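Local atomic coordinates of protein HTP-2 (Caenorhabditis elegans, PDB entry 4TZM), a protein that probably helps build the meiotic chromosome axis through its HORMA domain, which here holds closure motif 1 of its partner HTP-3. Residues 105-110 and 124-129; 197-202 and 212-217. One frame throughout, in Å; residues are numbered along the deposited sequence.

Contact 1 (105-110 and 124-129); sequences LKEISL and VFSMKF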
loop_
_atom_site.group_PDB
_atom_site.type_symbol
_atom_site.label_atom_id
_atom_site.label_comp_id
_atom_site.label_asym_id
_atom_site.label_seq_id
_atom_site.Cartn_x
_atom_site.Cartn_y
_atom_site.Cartn_z
ATOM N N LEU A 105 1.139 -2.257 12.443
ATOM C CA LEU A 105 0.175 -2.441 11.360
ATOM C C LEU A 105 0.351 -3.782 10.651
ATOM O O LEU A 105 1.410 -4.058 10.090
ATOM C CB LEU A 105 0.293 -1.303 10.343
ATOM C CG LEU A 105 -0.737 -1.368 9.216
ATOM C CD1 LEU A 105 -2.130 -1.103 9.766
ATOM C CD2 LEU A 105 -0.390 -0.391 8.105
ATOM N N LYS A 106 -0.696 -4.605 10.670
ATOM C CA LYS A 106 -0.675 -5.913 10.014
ATOM C C LYS A 106 -1.128 -5.823 8.553
ATOM O O LYS A 106 -0.460 -6.330 7.647
ATOM C CB LYS A 106 -1.559 -6.904 10.783
ATOM C CG LYS A 106 -1.779 -8.245 10.092
ATOM C CD LYS A 106 -0.509 -9.083 10.039
ATOM C CE LYS A 106 -0.777 -10.461 9.438
ATOM N NZ LYS A 106 -1.357 -10.388 8.064
ATOM N N GLU A 107 -2.260 -5.164 8.334
ATOM C CA GLU A 107 -2.840 -5.031 7.005
ATOM C C GLU A 107 -3.677 -3.766 6.893
ATOM O O GLU A 107 -4.467 -3.467 7.784
ATOM C CB GLU A 107 -3.715 -6.242 6.677
ATOM C CG GLU A 107 -4.532 -6.077 5.401
ATOM C CD GLU A 107 -5.463 -7.245 5.125
ATOM O OE1 GLU A 107 -5.368 -8.275 5.825
ATOM O OE2 GLU A 107 -6.294 -7.131 4.200
ATOM N N ILE A 108 -3.509 -3.017 5.807
ATOM C CA ILE A 108 -4.458 -1.954 5.493
ATOM C C ILE A 108 -5.138 -2.254 4.161
ATOM O O ILE A 108 -4.479 -2.563 3.164
ATOM C CB ILE A 108 -3.796 -0.556 5.454
ATOM C CG1 ILE A 108 -4.817 0.486 4.990
ATOM C CG2 ILE A 108 -2.563 -0.550 4.563
ATOM C CD1 ILE A 108 -4.335 1.913 5.072
ATOM N N SER A 109 -6.465 -2.187 4.155
ATOM C CA SER A 109 -7.225 -2.535 2.964
ATOM C C SER A 109 -8.193 -1.442 2.538
ATOM O O SER A 109 -8.837 -0.795 3.373
ATOM C CB SER A 109 -7.992 -3.841 3.188
ATOM O OG SER A 109 -7.104 -4.940 3.278
ATOM N N LEU A 110 -8.268 -1.234 1.229
ATOM C CA LEU A 110 -9.314 -0.421 0.634
ATOM C C LEU A 110 -10.499 -1.329 0.335
ATOM O O LEU A 110 -10.406 -2.217 -0.511
ATOM C CB LEU A 110 -8.822 0.266 -0.638
ATOM C CG LEU A 110 -9.910 1.001 -1.418
ATOM C CD1 LEU A 110 -10.655 1.959 -0.501
ATOM C CD2 LEU A 110 -9.324 1.744 -2.604
ATOM N N VAL A 124 -11.787 -5.672 -2.847
ATOM C CA VAL A 124 -10.792 -5.353 -1.825
ATOM C C VAL A 124 -9.387 -5.210 -2.401
ATOM O O VAL A 124 -8.914 -6.081 -3.129
ATOM C CB VAL A 124 -10.745 -6.430 -0.716
ATOM C CG1 VAL A 124 -9.580 -6.175 0.229
ATOM C CG2 VAL A 124 -12.051 -6.470 0.056
ATOM N N PHE A 125 -8.725 -4.106 -2.075
ATOM C CA PHE A 125 -7.301 -3.959 -2.343
ATOM C C PHE A 125 -6.542 -3.962 -1.021
ATOM O O PHE A 125 -6.652 -3.019 -0.237
ATOM C CB PHE A 125 -7.021 -2.678 -3.128
ATOM C CG PHE A 125 -7.362 -2.779 -4.585
ATOM C CD1 PHE A 125 -8.660 -2.566 -5.024
ATOM C CD2 PHE A 125 -6.384 -3.093 -5.518
ATOM C CE1 PHE A 125 -8.977 -2.662 -6.371
ATOM C CE2 PHE A 125 -6.693 -3.191 -6.865
ATOM C CZ PHE A 125 -7.992 -2.974 -7.294
ATOM N N SER A 126 -5.781 -5.025 -0.774
ATOM C CA SER A 126 -5.146 -5.217 0.527
ATOM C C SER A 126 -3.625 -5.141 0.463
ATOM O O SER A 126 -3.003 -5.612 -0.492
ATOM C CB SER A 126 -5.566 -6.561 1.125
ATOM O OG SER A 126 -5.172 -7.636 0.294
ATOM N N MET A 127 -3.035 -4.535 1.487
ATOM C CA MET A 127 -1.586 -4.494 1.627
ATOM C C MET A 127 -1.185 -5.061 2.991
ATOM O O MET A 127 -1.385 -4.421 4.023
ATOM C CB MET A 127 -1.062 -3.064 1.453
ATOM C CG MET A 127 0.452 -2.973 1.286
ATOM S SD MET A 127 1.046 -1.322 0.840
ATOM C CE MET A 127 -0.080 -0.892 -0.483
ATOM N N LYS A 128 -0.632 -6.271 2.986
ATOM C CA LYS A 128 -0.263 -6.959 4.221
ATOM C C LYS A 128 1.233 -6.851 4.476
ATOM O O LYS A 128 2.035 -6.916 3.547
ATOM C CB LYS A 128 -0.683 -8.428 4.167
ATOM C CG LYS A 128 -2.182 -8.641 4.021
ATOM C CD LYS A 128 -2.516 -10.105 3.783
ATOM C CE LYS A 128 -4.018 -10.316 3.658
ATOM N NZ LYS A 128 -4.378 -11.743 3.421
ATOM N N PHE A 129 1.607 -6.702 5.741
ATOM C CA PHE A 129 2.985 -6.380 6.078
ATOM C C PHE A 129 3.702 -7.485 6.857
ATOM O O PHE A 129 3.078 -8.309 7.527
ATOM C CB PHE A 129 3.025 -5.060 6.862
ATOM C CG PHE A 129 2.624 -3.862 6.042
ATOM C CD1 PHE A 129 1.292 -3.479 5.945
ATOM C CD2 PHE A 129 3.578 -3.129 5.351
ATOM C CE1 PHE A 129 0.922 -2.383 5.179
ATOM C CE2 PHE A 129 3.217 -2.032 4.585
ATOM C CZ PHE A 129 1.888 -1.660 4.499
HETATM O O HOH W 1 1.524 -10.730 6.410
#

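Contact 2 (197-202 and 212-217); sequences FRLKYT and DGFDDS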
loop_
_atom_site.group_PDB
_atom_site.type_symbol
_atom_site.label_atom_id
_atom_site.label_comp_id
_atom_site.label_asym_id
_atom_site.label_seq_id
_atom_site.Cartn_x
_atom_site.Cartn_y
_atom_site.Cartn_z
ATOM N N PHE A 197 -11.644 2.431 4.181
ATOM C CA PHE A 197 -10.311 2.002 4.590
ATOM C C PHE A 197 -10.399 1.277 5.926
ATOM O O PHE A 197 -10.853 1.844 6.917
ATOM C CB PHE A 197 -9.356 3.189 4.696
ATOM C CG PHE A 197 -8.772 3.616 3.383
ATOM C CD1 PHE A 197 -7.806 2.846 2.758
ATOM C CD2 PHE A 197 -9.185 4.790 2.772
ATOM C CE1 PHE A 197 -7.262 3.235 1.549
ATOM C CE2 PHE A 197 -8.645 5.184 1.561
ATOM C CZ PHE A 197 -7.683 4.405 0.950
ATOM N N ARG A 198 -9.975 0.019 5.945
ATOM C CA ARG A 198 -10.053 -0.797 7.151
ATOM C C ARG A 198 -8.714 -1.473 7.409
ATOM O O ARG A 198 -8.066 -1.952 6.480
ATOM C CB ARG A 198 -11.166 -1.841 7.024
ATOM C CG ARG A 198 -12.502 -1.269 6.572
ATOM C CD ARG A 198 -13.563 -2.347 6.422
ATOM N NE ARG A 198 -14.761 -1.833 5.763
ATOM C CZ ARG A 198 -15.875 -2.534 5.584
ATOM N NH1 ARG A 198 -15.955 -3.784 6.020
ATOM N NH2 ARG A 198 -16.914 -1.982 4.972
ATOM N N LEU A 199 -8.295 -1.513 8.668
ATOM C CA LEU A 199 -6.981 -2.051 8.981
ATOM C C LEU A 199 -7.002 -3.054 10.130
ATOM O O LEU A 199 -7.978 -3.158 10.871
ATOM C CB LEU A 199 -5.998 -0.907 9.277
ATOM C CG LEU A 199 -6.267 0.113 10.384
ATOM C CD1 LEU A 199 -5.878 -0.425 11.748
ATOM C CD2 LEU A 199 -5.513 1.399 10.099
ATOM N N LYS A 200 -5.909 -3.796 10.256
ATOM C CA LYS A 200 -5.769 -4.786 11.307
ATOM C C LYS A 200 -4.472 -4.541 12.063
ATOM O O LYS A 200 -3.403 -4.456 11.462
ATOM C CB LYS A 200 -5.793 -6.198 10.723
ATOM C CG LYS A 200 -5.598 -7.314 11.732
ATOM C CD LYS A 200 -5.586 -8.670 11.040
ATOM C CE LYS A 200 -5.373 -9.805 12.027
ATOM N NZ LYS A 200 -5.263 -11.116 11.327
ATOM N N TYR A 201 -4.576 -4.408 13.379
ATOM C CA TYR A 201 -3.406 -4.202 14.218
ATOM C C TYR A 201 -2.674 -5.524 14.422
ATOM O O TYR A 201 -3.268 -6.596 14.299
ATOM C CB TYR A 201 -3.807 -3.604 15.568
ATOM C CG TYR A 201 -4.421 -2.219 15.503
ATOM C CD1 TYR A 201 -5.787 -2.048 15.315
ATOM C CD2 TYR A 201 -3.637 -1.081 15.657
ATOM C CE1 TYR A 201 -6.354 -0.785 15.268
ATOM C CE2 TYR A 201 -4.195 0.188 15.611
ATOM C CZ TYR A 201 -5.553 0.330 15.416
ATOM O OH TYR A 201 -6.107 1.592 15.372
ATOM N N THR A 202 -1.383 -5.447 14.722
ATOM C CA THR A 202 -0.611 -6.635 15.066
ATOM C C THR A 202 -0.865 -7.022 16.521
ATOM O O THR A 202 -1.479 -6.262 17.274
ATOM C CB THR A 202 0.898 -6.414 14.852
ATOM O OG1 THR A 202 1.343 -5.317 15.657
ATOM C CG2 THR A 202 1.193 -6.116 13.388
ATOM N N ASP A 212 -4.656 7.252 14.138
ATOM C CA ASP A 212 -5.497 8.431 13.988
ATOM C C ASP A 212 -6.358 8.326 12.735
ATOM O O ASP A 212 -5.849 8.111 11.634
ATOM C CB ASP A 212 -4.644 9.702 13.939
ATOM C CG ASP A 212 -5.445 10.959 14.260
ATOM O OD1 ASP A 212 -6.440 10.860 15.012
ATOM O OD2 ASP A 212 -5.080 12.051 13.772
ATOM N N GLY A 213 -7.667 8.474 12.910
ATOM C CA GLY A 213 -8.593 8.432 11.796
ATOM C C GLY A 213 -9.341 7.118 11.724
ATOM O O GLY A 213 -10.325 6.992 10.998
ATOM N N PHE A 214 -8.872 6.135 12.485
ATOM C CA PHE A 214 -9.468 4.805 12.473
ATOM C C PHE A 214 -10.068 4.456 13.832
ATOM O O PHE A 214 -9.344 4.196 14.796
ATOM C CB PHE A 214 -8.427 3.751 12.079
ATOM C CG PHE A 214 -7.905 3.894 10.672
ATOM C CD1 PHE A 214 -6.865 4.767 10.384
ATOM C CD2 PHE A 214 -8.439 3.134 9.641
ATOM C CE1 PHE A 214 -6.379 4.889 9.090
ATOM C CE2 PHE A 214 -7.957 3.250 8.347
ATOM C CZ PHE A 214 -6.927 4.128 8.071
ATOM N N ASP A 215 -11.395 4.458 13.904
ATOM C CA ASP A 215 -12.101 4.029 15.105
ATOM C C ASP A 215 -12.007 2.513 15.232
ATOM O O ASP A 215 -12.060 1.802 14.229
ATOM C CB ASP A 215 -13.568 4.466 15.059
ATOM C CG ASP A 215 -13.733 5.905 14.616
ATOM O OD1 ASP A 215 -12.879 6.737 14.990
ATOM O OD2 ASP A 215 -14.709 6.204 13.892
ATOM N N ASP A 216 -11.876 2.020 16.460
ATOM C CA ASP A 216 -11.750 0.583 16.693
ATOM C C ASP A 216 -13.004 -0.170 16.266
ATOM O O ASP A 216 -14.109 0.374 16.290
ATOM C CB ASP A 216 -11.442 0.300 18.165
ATOM C CG ASP A 216 -9.967 0.447 18.488
ATOM O OD1 ASP A 216 -9.521 1.586 18.739
ATOM O OD2 ASP A 216 -9.253 -0.578 18.491
ATOM N N SER A 217 -12.820 -1.424 15.871
ATOM C CA SER A 217 -13.915 -2.235 15.354
ATOM C C SER A 217 -13.726 -3.710 15.687
ATOM O O SER A 217 -12.601 -4.206 15.749
ATOM C CB SER A 217 -14.037 -2.057 13.839
ATOM O OG SER A 217 -15.014 -2.924 13.288
#

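Contact 1 (105-110 and 124-129)
The CE1 corner of the Phe129 ring meets two aliphatic branches of strand 105-110. Leu105 CD2 comes in at a slant, 3.8 Å from Phe129 CE1, while Ile108 CG2 lies at the ring edge, near its plane. This is the closely packed face of an antiparallel beta hairpin, and Leu110, Phe125 and Met127 continue it, pressing against Val53 and Phe50 of helix 35-56. Two backbone bonds join Ile108 with Met127 and two join Leu110 with Phe125; beyond them, Phe129 N gives a fifth to Lys106 O at 2.8 Å.

The other face is polar. Glu107 stretches out with CG anti to its backbone N (chi1 171°) and runs alongside the extended Lys128. Glu107 OE1 stands 3.3 Å from Lys128 CE yet 4.3 Å from Lys128 NZ, too far for a salt bridge, and OE2 is taken by the hydroxyl of Tyr221.

Lys106 and Glu107 form a classic beta bulge facing Lys200 of strand 193-201. The Lys106 end of the contact is looser and partly exposed: a water bridges Lys106 NZ and Phe129 O, its bond to Lys106 NZ weak at 3.3 Å. The chemistry implies that backbone bonds and apolar packing hold the hairpin together, with Glu107-Lys128 attraction probably a modest addition.

Contact 2 (197-202 and 212-217)
Leu199 lays its CD2 methyl over the middle of the Phe214 ring, 3.3 Å from the centroid and only 7° off the ring normal, a CH-pi contact. The leucine's CG lies between backbone N and carbonyl carbon (chi1 57°), and its two methyls part company: CD2 covers Phe214, while CD1 sits above the Tyr201 ring, displaced toward the rim. Phe197 meets the same phenylalanine at its edge, where Phe197 O lies near the ring plane, 3.5 Å from Phe214 CE2, with Phe197 CB 3.9 Å from that carbon. A leucine in place of Phe214 would probably leave Leu199 CD2 without its flat platform and open a gap beside Phe197.

Toward the other end the contact thins out. Asp216 OD2 approaches Tyr201 obliquely, 4.3 Å from Tyr201 CE1, but its salt bridge goes to a basic side chain of the bound peptide; the Tyr201 hydroxyl is hydrogen-bonded to Ile211 N. No hydrogen bond joins the two segments directly, and the axes of the short strands come no nearer than 8.4 Å. Instead both pair antiparallel with a strand of the bound peptide, an arrangement consistent with the safety-belt grip by which HORMA domains hold closure motifs. Behind this site, Phe197 packs on Ile89 and Leu93 of helix 84-102, Phe214 reaches Leu92 of the same helix, and Leu199 rests on Leu105 of strand 105-113.

Contact 1 closes before contact 2 opens along the chain, and their centres lie 11 Å apart within the HORMA domain. Strands 105-113 and 193-201 are antiparallel neighbours in one sheet, so the two contacts meet directly: Lys106 N lies 2.8 Å from Lys200 O, and Ser109 N the same distance from Arg198 O, both probable hydrogen bonds. Strand 105-113 thus has the hairpin partner 123-133 on one edge and strand 193-201 on the other. Contact 1 sits nearer the centre of the chain, contact 2 further out, where the bound peptide extends the sheet. The peptide is therefore tied through strand 193-201 into the central sheet of the domain.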